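Local coordinates for protein nucleoporin nup120 (Schizosaccharomyces pombe, PDB 4GQ2) that serves as a structural component of the nuclear pore complex, whose nucleoporins can also dock transiently associated nuclear transport factors, at residues R136-W147 and D158-L169; F773-E781 and A793-I802. All blocks are in the same frame, centred on the assembly; numbering follows the deposited sequence.

Contact 1 (R136-W147 and D158-L169); sequences RVLYYIRLSKTW and DWCLCYRPISFL
Strands 138-143 and 160-163 run antiparallel, their axes 4.7 Å apart at 165°, with Leu138-Tyr163 and Tyr140-Leu161 as hydrogen-bonded pairs and Tyr139-Cys162 and Ile141-Cys160 as non-hydrogen-bonded pairs. Arg142 N extends the ladder to Trp159 O with a nearly straight bond of 2.8 Å. Side chains alternate between two faces. On one, Cys162 SG comes within 3.6 Å of Tyr139 CE1, an oblique sulfur-aromatic contact, while Cys160 SG lies against Tyr139 CD1 and Ile141 CG1. On the other, Tyr140 CB meets the edge of the Tyr163 ring at CE2, 3.8 Å away, and Leu161 lies alongside Tyr140, whose OH bonds to Thr181 O. The Trp159 ring takes Ile141 CG2 at an edge and receives the edge of Trp147 on its face in an offset edge-to-face pair, planes at 82°. Asp158 OD2 sits over a face of the Arg142 guanidinium, 3.4 Å from NH1, a salt bridge of charges alone. Beyond the strands, the extended chain of Arg136 carries NH1 to Phe168 O, 2.9 Å away and in the guanidinium plane, with an N-H...O angle of 171°. A leucine in place of Arg136 would probably leave Phe168 O without this donor and the 166-169 turn less firmly tied to the chain entering the strand. Strand 126-133 pairs with the other edge of 138-143, and 160-163 is the outermost strand of this four-stranded antiparallel sheet, an arrangement characteristic of a beta-propeller blade.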
# COMPACT_ATOMS: atom_id res chain seq x y z
N ARG A 136 10.35 43.74 -2.03
CA ARG A 136 10.98 44.36 -0.86
C ARG A 136 10.01 44.80 0.23
O ARG A 136 10.31 45.71 1.00
CB ARG A 136 11.90 45.52 -1.24
CG ARG A 136 13.18 45.08 -1.92
CD ARG A 136 14.03 46.27 -2.30
NE ARG A 136 14.92 45.97 -3.41
CZ ARG A 136 15.88 46.78 -3.85
NH1 ARG A 136 16.09 47.95 -3.27
NH2 ARG A 136 16.63 46.41 -4.88
N VAL A 137 8.85 44.13 0.29
CA VAL A 137 7.93 44.28 1.42
C VAL A 137 8.30 43.28 2.53
O VAL A 137 8.56 42.12 2.25
CB VAL A 137 6.46 44.06 0.97
CG1 VAL A 137 5.51 44.27 2.14
CG2 VAL A 137 6.09 45.00 -0.16
N LEU A 138 8.34 43.75 3.77
CA LEU A 138 8.58 42.89 4.92
C LEU A 138 7.26 42.47 5.56
O LEU A 138 6.44 43.31 5.93
CB LEU A 138 9.47 43.58 5.96
CG LEU A 138 9.53 42.97 7.37
CD1 LEU A 138 10.30 41.65 7.41
CD2 LEU A 138 10.13 43.95 8.36
N TYR A 139 7.06 41.16 5.68
CA TYR A 139 5.83 40.65 6.24
C TYR A 139 6.07 40.02 7.59
O TYR A 139 7.04 39.30 7.78
CB TYR A 139 5.19 39.64 5.30
CG TYR A 139 4.76 40.21 3.97
CD1 TYR A 139 3.50 40.80 3.82
CD2 TYR A 139 5.60 40.14 2.86
CE1 TYR A 139 3.10 41.32 2.59
CE2 TYR A 139 5.21 40.64 1.63
CZ TYR A 139 3.96 41.23 1.50
OH TYR A 139 3.57 41.73 0.27
N TYR A 140 5.17 40.30 8.52
CA TYR A 140 5.27 39.81 9.89
C TYR A 140 4.06 38.93 10.17
O TYR A 140 2.97 39.43 10.48
CB TYR A 140 5.37 40.99 10.86
CG TYR A 140 5.54 40.61 12.31
CD1 TYR A 140 6.79 40.34 12.84
CD2 TYR A 140 4.44 40.54 13.16
CE1 TYR A 140 6.95 40.01 14.18
CE2 TYR A 140 4.59 40.21 14.50
CZ TYR A 140 5.84 39.94 15.00
OH TYR A 140 5.96 39.61 16.33
N ILE A 141 4.26 37.61 10.05
CA ILE A 141 3.17 36.63 10.10
C ILE A 141 3.13 35.86 11.41
O ILE A 141 4.11 35.21 11.79
CB ILE A 141 3.25 35.64 8.91
CG1 ILE A 141 3.15 36.38 7.57
CG2 ILE A 141 2.13 34.61 9.00
CD1 ILE A 141 3.71 35.60 6.40
N ARG A 142 1.99 35.94 12.10
CA ARG A 142 1.78 35.19 13.33
C ARG A 142 1.08 33.86 13.05
O ARG A 142 0.00 33.84 12.46
CB ARG A 142 0.95 36.00 14.33
CG ARG A 142 1.73 36.99 15.19
CD ARG A 142 0.89 37.37 16.40
NE ARG A 142 1.25 38.67 16.98
CZ ARG A 142 0.85 39.84 16.51
NH1 ARG A 142 0.09 39.92 15.41
NH2 ARG A 142 1.21 40.96 17.12
N LEU A 143 1.70 32.77 13.47
CA LEU A 143 1.16 31.44 13.23
C LEU A 143 0.27 31.00 14.37
O LEU A 143 0.64 31.09 15.54
CB LEU A 143 2.29 30.41 13.07
CG LEU A 143 3.16 30.44 11.82
CD1 LEU A 143 4.34 29.50 11.99
CD2 LEU A 143 2.35 30.09 10.58
N SER A 144 -0.91 30.51 14.01
CA SER A 144 -1.76 29.83 14.98
C SER A 144 -1.62 28.31 14.79
O SER A 144 -1.68 27.80 13.66
CB SER A 144 -3.21 30.27 14.81
OG SER A 144 -4.06 29.58 15.71
N LYS A 145 -1.41 27.61 15.90
CA LYS A 145 -1.40 26.14 15.90
C LYS A 145 -2.71 25.56 15.36
O LYS A 145 -2.71 24.49 14.75
CB LYS A 145 -1.12 25.60 17.31
CG LYS A 145 0.32 25.80 17.76
CD LYS A 145 0.58 25.17 19.12
CE LYS A 145 2.03 25.37 19.53
NZ LYS A 145 2.36 24.67 20.80
N THR A 146 -3.80 26.28 15.59
CA THR A 146 -5.13 25.92 15.09
C THR A 146 -5.16 25.65 13.58
O THR A 146 -5.91 24.80 13.11
CB THR A 146 -6.15 27.04 15.41
OG1 THR A 146 -6.33 27.11 16.83
CG2 THR A 146 -7.50 26.79 14.76
N TRP A 147 -4.33 26.39 12.84
CA TRP A 147 -4.33 26.32 11.38
C TRP A 147 -3.97 24.95 10.90
O TRP A 147 -4.41 24.51 9.83
CB TRP A 147 -3.33 27.31 10.79
CG TRP A 147 -3.62 28.76 11.05
CD1 TRP A 147 -4.73 29.32 11.67
CD2 TRP A 147 -2.79 29.90 10.65
NE1 TRP A 147 -4.63 30.69 11.71
CE2 TRP A 147 -3.49 31.10 11.11
CE3 TRP A 147 -1.57 30.04 9.99
CZ2 TRP A 147 -2.98 32.37 10.91
CZ3 TRP A 147 -1.07 31.33 9.79
CH2 TRP A 147 -1.76 32.47 10.24
N ASP A 158 -5.12 40.37 12.94
CA ASP A 158 -3.72 40.81 13.02
C ASP A 158 -2.69 39.73 12.63
O ASP A 158 -1.51 39.85 12.99
CB ASP A 158 -3.43 41.32 14.44
CG ASP A 158 -3.80 40.31 15.53
OD1 ASP A 158 -4.79 39.57 15.36
OD2 ASP A 158 -3.11 40.28 16.57
N TRP A 159 -3.12 38.71 11.89
CA TRP A 159 -2.25 37.57 11.57
C TRP A 159 -1.10 37.95 10.68
O TRP A 159 -0.00 37.42 10.82
CB TRP A 159 -3.03 36.40 10.98
CG TRP A 159 -3.42 36.56 9.53
CD1 TRP A 159 -4.61 37.08 9.02
CD2 TRP A 159 -2.63 36.19 8.34
NE1 TRP A 159 -4.61 37.05 7.64
CE2 TRP A 159 -3.46 36.53 7.17
CE3 TRP A 159 -1.37 35.62 8.13
CZ2 TRP A 159 -3.02 36.31 5.88
CZ3 TRP A 159 -0.95 35.41 6.82
CH2 TRP A 159 -1.75 35.75 5.72
N CYS A 160 -1.36 38.88 9.76
CA CYS A 160 -0.32 39.42 8.89
C CYS A 160 -0.21 40.95 8.95
O CYS A 160 -1.17 41.66 8.64
CB CYS A 160 -0.53 38.98 7.45
SG CYS A 160 0.91 39.35 6.43
N LEU A 161 0.96 41.43 9.34
CA LEU A 161 1.31 42.85 9.33
C LEU A 161 2.32 43.10 8.21
O LEU A 161 3.27 42.33 8.04
CB LEU A 161 1.91 43.25 10.68
CG LEU A 161 1.03 43.76 11.85
CD1 LEU A 161 -0.34 43.10 11.92
CD2 LEU A 161 1.76 43.61 13.17
N CYS A 162 2.11 44.18 7.46
CA CYS A 162 3.01 44.54 6.35
C CYS A 162 3.81 45.79 6.63
O CYS A 162 3.26 46.81 7.08
CB CYS A 162 2.22 44.72 5.06
SG CYS A 162 1.07 43.37 4.76
N TYR A 163 5.10 45.72 6.34
CA TYR A 163 6.01 46.83 6.57
C TYR A 163 6.81 47.14 5.31
O TYR A 163 7.21 46.23 4.59
CB TYR A 163 6.97 46.50 7.70
CG TYR A 163 6.30 46.28 9.04
CD1 TYR A 163 6.00 47.36 9.87
CD2 TYR A 163 5.98 45.00 9.47
CE1 TYR A 163 5.39 47.16 11.11
CE2 TYR A 163 5.37 44.79 10.70
CZ TYR A 163 5.08 45.88 11.52
OH TYR A 163 4.47 45.67 12.74
N ARG A 164 7.02 48.43 5.07
CA ARG A 164 7.89 48.88 3.98
C ARG A 164 9.05 49.70 4.54
O ARG A 164 8.97 50.93 4.59
CB ARG A 164 7.10 49.70 2.96
CG ARG A 164 6.22 48.87 2.03
CD ARG A 164 5.48 49.77 1.06
NE ARG A 164 4.74 49.00 0.07
CZ ARG A 164 3.92 49.53 -0.84
NH1 ARG A 164 3.72 50.84 -0.89
NH2 ARG A 164 3.30 48.74 -1.69
N PRO A 165 10.13 49.03 4.97
CA PRO A 165 11.26 49.71 5.61
C PRO A 165 11.93 50.66 4.63
O PRO A 165 12.08 50.34 3.45
CB PRO A 165 12.21 48.57 5.98
CG PRO A 165 11.40 47.32 5.86
CD PRO A 165 10.42 47.60 4.77
N ILE A 166 12.32 51.83 5.14
CA ILE A 166 12.87 52.89 4.31
C ILE A 166 14.20 52.48 3.66
O ILE A 166 14.41 52.74 2.48
CB ILE A 166 12.97 54.22 5.09
CG1 ILE A 166 11.55 54.79 5.30
CG2 ILE A 166 13.85 55.24 4.37
CD1 ILE A 166 11.42 55.73 6.47
N SER A 167 15.05 51.80 4.42
CA SER A 167 16.33 51.31 3.91
C SER A 167 16.21 50.37 2.69
O SER A 167 17.17 50.20 1.93
CB SER A 167 17.14 50.64 5.02
OG SER A 167 16.45 49.53 5.57
N PHE A 168 15.03 49.78 2.50
CA PHE A 168 14.78 48.87 1.37
C PHE A 168 14.58 49.62 0.05
O PHE A 168 14.59 49.02 -1.02
CB PHE A 168 13.57 47.97 1.65
CG PHE A 168 13.80 46.92 2.71
CD1 PHE A 168 14.84 47.02 3.63
CD2 PHE A 168 12.95 45.83 2.80
CE1 PHE A 168 15.04 46.06 4.60
CE2 PHE A 168 13.14 44.85 3.77
CZ PHE A 168 14.18 44.97 4.68
N LEU A 169 14.37 50.93 0.13
CA LEU A 169 14.11 51.72 -1.07
C LEU A 169 15.33 51.82 -1.98
O LEU A 169 15.20 51.72 -3.21
CB LEU A 169 13.57 53.11 -0.72
CG LEU A 169 12.11 53.17 -0.21
CD1 LEU A 169 11.79 54.53 0.39
CD2 LEU A 169 11.11 52.81 -1.30

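Contact 2 (F773-E781 and A793-I802)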
# COMPACT_ATOMS: atom_id res chain seq x y z
N PHE A 773 -0.73 2.46 10.15
CA PHE A 773 -1.56 2.01 11.27
C PHE A 773 -0.76 1.05 12.17
O PHE A 773 -0.71 1.23 13.39
CB PHE A 773 -2.80 1.33 10.70
CG PHE A 773 -3.83 0.93 11.72
CD1 PHE A 773 -3.72 -0.27 12.40
CD2 PHE A 773 -4.96 1.72 11.93
CE1 PHE A 773 -4.70 -0.66 13.31
CE2 PHE A 773 -5.93 1.34 12.84
CZ PHE A 773 -5.80 0.14 13.53
N PHE A 774 -0.13 0.04 11.56
CA PHE A 774 0.79 -0.84 12.29
C PHE A 774 1.87 -0.04 13.01
O PHE A 774 2.20 -0.32 14.17
CB PHE A 774 1.45 -1.83 11.32
CG PHE A 774 2.49 -2.71 11.95
CD1 PHE A 774 2.11 -3.78 12.77
CD2 PHE A 774 3.84 -2.49 11.72
CE1 PHE A 774 3.06 -4.62 13.33
CE2 PHE A 774 4.80 -3.32 12.29
CZ PHE A 774 4.41 -4.39 13.10
N SER A 775 2.43 0.95 12.32
CA SER A 775 3.50 1.77 12.87
C SER A 775 3.03 2.46 14.14
O SER A 775 3.74 2.50 15.14
CB SER A 775 3.98 2.78 11.84
OG SER A 775 4.61 2.13 10.75
N ALA A 776 1.80 2.97 14.10
CA ALA A 776 1.23 3.68 15.24
C ALA A 776 1.04 2.76 16.45
O ALA A 776 1.26 3.19 17.58
CB ALA A 776 -0.07 4.36 14.85
N LEU A 777 0.66 1.50 16.22
CA LEU A 777 0.47 0.54 17.32
C LEU A 777 1.77 0.18 18.04
O LEU A 777 1.74 -0.28 19.18
CB LEU A 777 -0.19 -0.75 16.82
CG LEU A 777 -1.64 -0.66 16.32
CD1 LEU A 777 -2.02 -1.93 15.57
CD2 LEU A 777 -2.58 -0.40 17.48
N ASN A 778 2.90 0.36 17.36
CA ASN A 778 4.19 0.02 17.92
C ASN A 778 4.97 1.25 18.36
O ASN A 778 6.18 1.18 18.59
CB ASN A 778 5.00 -0.79 16.91
CG ASN A 778 4.47 -2.19 16.74
OD1 ASN A 778 4.75 -3.07 17.54
ND2 ASN A 778 3.69 -2.41 15.68
N TYR A 779 4.26 2.37 18.47
CA TYR A 779 4.88 3.65 18.81
C TYR A 779 5.68 3.53 20.10
O TYR A 779 5.20 3.00 21.10
CB TYR A 779 3.82 4.75 18.93
CG TYR A 779 4.40 6.10 19.32
CD1 TYR A 779 5.38 6.70 18.53
CD2 TYR A 779 3.98 6.76 20.47
CE1 TYR A 779 5.92 7.92 18.87
CE2 TYR A 779 4.52 7.99 20.82
CZ TYR A 779 5.49 8.56 20.02
OH TYR A 779 6.04 9.78 20.35
N SER A 780 6.92 4.01 20.07
CA SER A 780 7.84 3.78 21.16
C SER A 780 8.81 4.92 21.40
O SER A 780 9.13 5.70 20.50
CB SER A 780 8.61 2.47 20.93
OG SER A 780 7.74 1.36 21.00
N GLU A 781 9.28 5.00 22.64
CA GLU A 781 10.26 6.01 23.02
C GLU A 781 11.39 5.38 23.80
O GLU A 781 11.22 4.31 24.40
CB GLU A 781 9.59 7.10 23.84
CG GLU A 781 8.87 8.13 23.00
CD GLU A 781 8.18 9.17 23.84
OE1 GLU A 781 8.62 10.34 23.81
OE2 GLU A 781 7.21 8.81 24.55
N ALA A 793 13.24 4.37 17.67
CA ALA A 793 12.69 3.45 18.67
C ALA A 793 11.48 2.71 18.12
O ALA A 793 11.32 1.52 18.38
CB ALA A 793 12.33 4.19 19.96
N THR A 794 10.63 3.40 17.37
CA THR A 794 9.43 2.77 16.80
C THR A 794 9.81 1.71 15.76
O THR A 794 9.32 0.58 15.81
CB THR A 794 8.46 3.83 16.25
OG1 THR A 794 8.14 4.74 17.31
CG2 THR A 794 7.16 3.19 15.75
N VAL A 795 10.72 2.07 14.85
CA VAL A 795 11.23 1.11 13.89
C VAL A 795 11.72 -0.14 14.62
O VAL A 795 11.18 -1.24 14.42
CB VAL A 795 12.35 1.71 13.02
CG1 VAL A 795 12.87 0.68 12.03
CG2 VAL A 795 11.86 2.95 12.29
N ILE A 796 12.72 0.05 15.48
CA ILE A 796 13.34 -1.06 16.22
C ILE A 796 12.31 -1.89 16.97
O ILE A 796 12.34 -3.12 16.91
CB ILE A 796 14.47 -0.54 17.16
CG1 ILE A 796 15.76 -0.29 16.37
CG2 ILE A 796 14.74 -1.51 18.30
CD1 ILE A 796 16.43 -1.54 15.84
N SER A 797 11.38 -1.23 17.65
CA SER A 797 10.31 -1.94 18.36
C SER A 797 9.44 -2.76 17.42
O SER A 797 9.14 -3.92 17.71
CB SER A 797 9.44 -0.96 19.16
OG SER A 797 10.24 -0.17 20.02
N SER A 798 9.05 -2.15 16.29
CA SER A 798 8.25 -2.82 15.26
C SER A 798 8.96 -4.05 14.74
O SER A 798 8.35 -5.11 14.61
CB SER A 798 7.96 -1.87 14.09
OG SER A 798 7.28 -0.71 14.54
N LEU A 799 10.25 -3.92 14.44
CA LEU A 799 11.07 -5.05 14.01
C LEU A 799 11.13 -6.14 15.07
O LEU A 799 11.02 -7.32 14.75
CB LEU A 799 12.49 -4.60 13.62
CG LEU A 799 12.60 -3.69 12.40
CD1 LEU A 799 14.04 -3.31 12.14
CD2 LEU A 799 11.98 -4.34 11.16
N SER A 800 11.28 -5.74 16.33
CA SER A 800 11.27 -6.67 17.45
C SER A 800 9.97 -7.46 17.49
O SER A 800 9.99 -8.69 17.60
CB SER A 800 11.50 -5.94 18.77
OG SER A 800 11.56 -6.86 19.85
N ALA A 801 8.84 -6.76 17.36
CA ALA A 801 7.53 -7.41 17.34
C ALA A 801 7.38 -8.42 16.20
O ALA A 801 6.57 -9.35 16.29
CB ALA A 801 6.42 -6.38 17.27
N ILE A 802 8.16 -8.23 15.14
CA ILE A 802 8.09 -9.11 13.98
C ILE A 802 8.87 -10.39 14.23
O ILE A 802 8.41 -11.47 13.88
CB ILE A 802 8.61 -8.42 12.69
CG1 ILE A 802 7.71 -7.24 12.31
CG2 ILE A 802 8.70 -9.41 11.54
CD1 ILE A 802 8.35 -6.24 11.36
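Helix 773-777 and helix 793-802 cross at 97° with their axes 9.8 Å apart at closest approach, and the chain leaving the first helix runs on against the second, bringing Ser780 CA within 4.7 Å of Thr794 CA. Between these backbones Thr794 uses both branches. Its OG1 accepts from Ser780 N at 3.1 Å with an N-H...O angle of 153°, and also bonds to Pro790 O one turn earlier in its own helix. With CG2 anti to the backbone N, the methyl reaches the other way, lying 3.5 Å from Ser775 O and close to Asn778 O. Ser780 and Ser797 bring their hydroxyls together, OG to OG 3.1 Å; Ser780 OG donates to Asn778 O and Ser797 OG to Ala793 O. The latter carbonyl is gripped from opposite faces of its plane by Ser797 N and OG. Farther along, Ser798 OG donates to Thr794 O and rests 3.3 Å from Asn778 CB. The Asn778 amide folds back over the end of the preceding helix: ND2 donates to Phe774 O and lies above one face of the Phe774 ring, offset toward the rim, while OD1 approaches Ala801 CB at 3.7 Å. Phe774 in turn sets CE2 3.9 Å from Ser798 CB, and Leu735 of helix 719-739 touches both Phe774 and Ile802. Small residues therefore let the chain come close to the second helix, and the hydroxyls of Ser780, Ser797 and Ser798 are taken up by carbonyls of their own segments, so that the one assigned bond across the interface, Ser780 N to Thr794 OG1, fixes a junction otherwise made by close packing.

Overall arrangement
The two contacts follow one another along the chain, contact 1 closing some six hundred residues before contact 2 opens. Their centres lie 42 Å apart and their nearest atoms about 15 Å, and they do not touch; they share no sheet or helix. Contact 1 belongs to the beta-propeller domain, 33 Å from the centre of the chain, whereas contact 2 lies in the helical part, 13 Å from that centre. Even so, Tyr779 OH of contact 2 bonds to Ser93 OG of the propeller, a direct polar link between the two parts. One contact thus pairs two strands of a sheet, the other packs a helix end and the chain after it on a second helix, within a single scaffold nucleoporin.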